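Local structure of PHO85 cyclin-10 (Saccharomyces cerevisiae, 4KRD) at residues 111-116 and 124-129. The protein serves as the cyclin partner of the kinase PHO85, forming a holoenzyme that phosphorylates and negatively regulates the glycogen synthase GSY2. Numbering follows the deposited sequence.
Sequences TLFLTR and LKLNLQ
Phe113 and Lys125 dominate this contact and meet first through their backbones: Lys125 N donates to Phe113 O at 2.7 Å, almost straight at hydrogen (177°), although the donor stands above the carbonyl plane. The Phe113 ring then runs along 126-128. The ring edge at Phe113 CD1 lies near Leu126 O (3.5 Å), a buried oxygen without a hydrogen-bond partner, while Phe113 CZ reaches Leu128 CD1 at 3.6 Å. On one ring face sits CG of the preceding Leu112, and Leu112 CD1 meets Leu126 CD1 at 3.5 Å, the two leucine side chains crossing at about a right angle. In this cyclin domain, the site is where helix 99-113 ends and passes into a two-stranded antiparallel hairpin; Leu114 and Leu124 form a non-hydrogen-bonded pair, and the chain leads on to helix 130-148. Leu50 of helix 36-54 touches both Phe113 and Leu128. The Lys125 chain bends at chi3 (47°), bringing its amine back to the last helical turn, where Lys125 NZ donates to Thr111 O at 2.9 Å, nearly in line with the carbonyl bond (162°). Its methylenes cross Thr115, with Lys125 CD 3.7 Å from Thr115 CB. Replacing Lys125 with an alanine would probably leave Thr111 O without this donor and strip the methylene cover from Thr115 CB and CG2.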
# COMPACT_ATOMS: atom_id res chain seq x y z
N THR B 111 -18.00 6.25 -1.49
CA THR B 111 -17.48 6.21 -2.84
C THR B 111 -18.22 5.21 -3.72
O THR B 111 -18.24 5.33 -4.95
CB THR B 111 -15.93 6.00 -2.85
OG1 THR B 111 -15.40 6.34 -4.13
CG2 THR B 111 -15.60 4.56 -2.51
N LEU B 112 -18.84 4.21 -3.10
CA LEU B 112 -19.68 3.29 -3.86
C LEU B 112 -20.97 3.98 -4.34
O LEU B 112 -21.42 3.79 -5.49
CB LEU B 112 -20.02 2.06 -3.01
CG LEU B 112 -20.93 0.98 -3.61
CD1 LEU B 112 -20.50 0.55 -5.02
CD2 LEU B 112 -21.07 -0.24 -2.67
N PHE B 113 -21.57 4.79 -3.47
CA PHE B 113 -22.94 5.26 -3.75
C PHE B 113 -23.03 6.70 -4.27
O PHE B 113 -24.05 7.09 -4.84
CB PHE B 113 -23.84 5.08 -2.52
CG PHE B 113 -24.15 3.64 -2.21
CD1 PHE B 113 -25.06 2.94 -2.98
CD2 PHE B 113 -23.50 2.98 -1.18
CE1 PHE B 113 -25.33 1.61 -2.72
CE2 PHE B 113 -23.78 1.64 -0.92
CZ PHE B 113 -24.69 0.96 -1.70
N LEU B 114 -21.97 7.48 -4.07
CA LEU B 114 -21.99 8.90 -4.41
C LEU B 114 -20.87 9.32 -5.35
O LEU B 114 -19.73 8.85 -5.25
CB LEU B 114 -21.86 9.75 -3.13
CG LEU B 114 -22.96 9.62 -2.06
CD1 LEU B 114 -22.46 10.17 -0.72
CD2 LEU B 114 -24.22 10.33 -2.52
N THR B 115 -21.20 10.24 -6.25
CA THR B 115 -20.19 11.00 -6.98
C THR B 115 -20.60 12.48 -7.01
O THR B 115 -21.55 12.88 -6.32
CB THR B 115 -20.02 10.44 -8.42
OG1 THR B 115 -18.90 11.07 -9.06
CG2 THR B 115 -21.28 10.70 -9.24
N ARG B 116 -19.87 13.30 -7.76
CA ARG B 116 -20.27 14.68 -8.03
C ARG B 116 -20.29 14.89 -9.52
O ARG B 116 -19.45 14.36 -10.23
CB ARG B 116 -19.30 15.68 -7.43
CG ARG B 116 -19.28 15.74 -5.93
CD ARG B 116 -18.41 16.88 -5.46
NE ARG B 116 -18.28 16.86 -4.01
CZ ARG B 116 -19.19 17.36 -3.19
NH1 ARG B 116 -20.29 17.92 -3.69
NH2 ARG B 116 -19.01 17.32 -1.88
N LEU B 124 -26.38 10.58 -6.52
CA LEU B 124 -26.48 9.17 -6.18
C LEU B 124 -26.19 8.31 -7.40
O LEU B 124 -26.79 8.49 -8.46
CB LEU B 124 -27.87 8.84 -5.62
CG LEU B 124 -28.03 7.44 -5.02
CD1 LEU B 124 -27.23 7.32 -3.74
CD2 LEU B 124 -29.50 7.08 -4.77
N LYS B 125 -25.25 7.38 -7.25
CA LYS B 125 -24.80 6.50 -8.32
C LYS B 125 -25.61 5.22 -8.39
O LYS B 125 -25.85 4.70 -9.47
CB LYS B 125 -23.32 6.11 -8.11
CG LYS B 125 -22.33 7.15 -8.56
CD LYS B 125 -20.92 6.86 -8.00
CE LYS B 125 -20.51 5.41 -8.19
NZ LYS B 125 -19.10 5.20 -7.73
N LEU B 126 -25.99 4.70 -7.23
CA LEU B 126 -26.69 3.42 -7.15
C LEU B 126 -27.72 3.47 -6.05
O LEU B 126 -27.56 4.20 -5.07
CB LEU B 126 -25.72 2.28 -6.79
CG LEU B 126 -24.45 2.04 -7.59
CD1 LEU B 126 -23.50 1.18 -6.76
CD2 LEU B 126 -24.80 1.36 -8.90
N ASN B 127 -28.76 2.66 -6.21
CA ASN B 127 -29.76 2.54 -5.18
C ASN B 127 -29.31 1.58 -4.09
O ASN B 127 -28.85 0.47 -4.38
CB ASN B 127 -31.09 2.07 -5.79
CG ASN B 127 -31.72 3.13 -6.70
OD1 ASN B 127 -32.41 4.03 -6.22
ND2 ASN B 127 -31.49 3.02 -8.00
N LEU B 128 -29.40 2.02 -2.84
CA LEU B 128 -29.20 1.14 -1.69
C LEU B 128 -30.56 0.67 -1.16
O LEU B 128 -31.44 1.49 -0.94
CB LEU B 128 -28.49 1.91 -0.58
CG LEU B 128 -28.18 1.17 0.72
CD1 LEU B 128 -27.36 -0.10 0.47
CD2 LEU B 128 -27.45 2.11 1.67
N GLN B 129 -30.71 -0.63 -0.92
CA GLN B 129 -31.92 -1.19 -0.29
C GLN B 129 -31.60 -1.67 1.12
O GLN B 129 -30.44 -1.99 1.43
CB GLN B 129 -32.45 -2.40 -1.06
CG GLN B 129 -32.66 -2.20 -2.54
CD GLN B 129 -33.11 -3.49 -3.21
OE1 GLN B 129 -32.29 -4.27 -3.71
NE2 GLN B 129 -34.42 -3.75 -3.19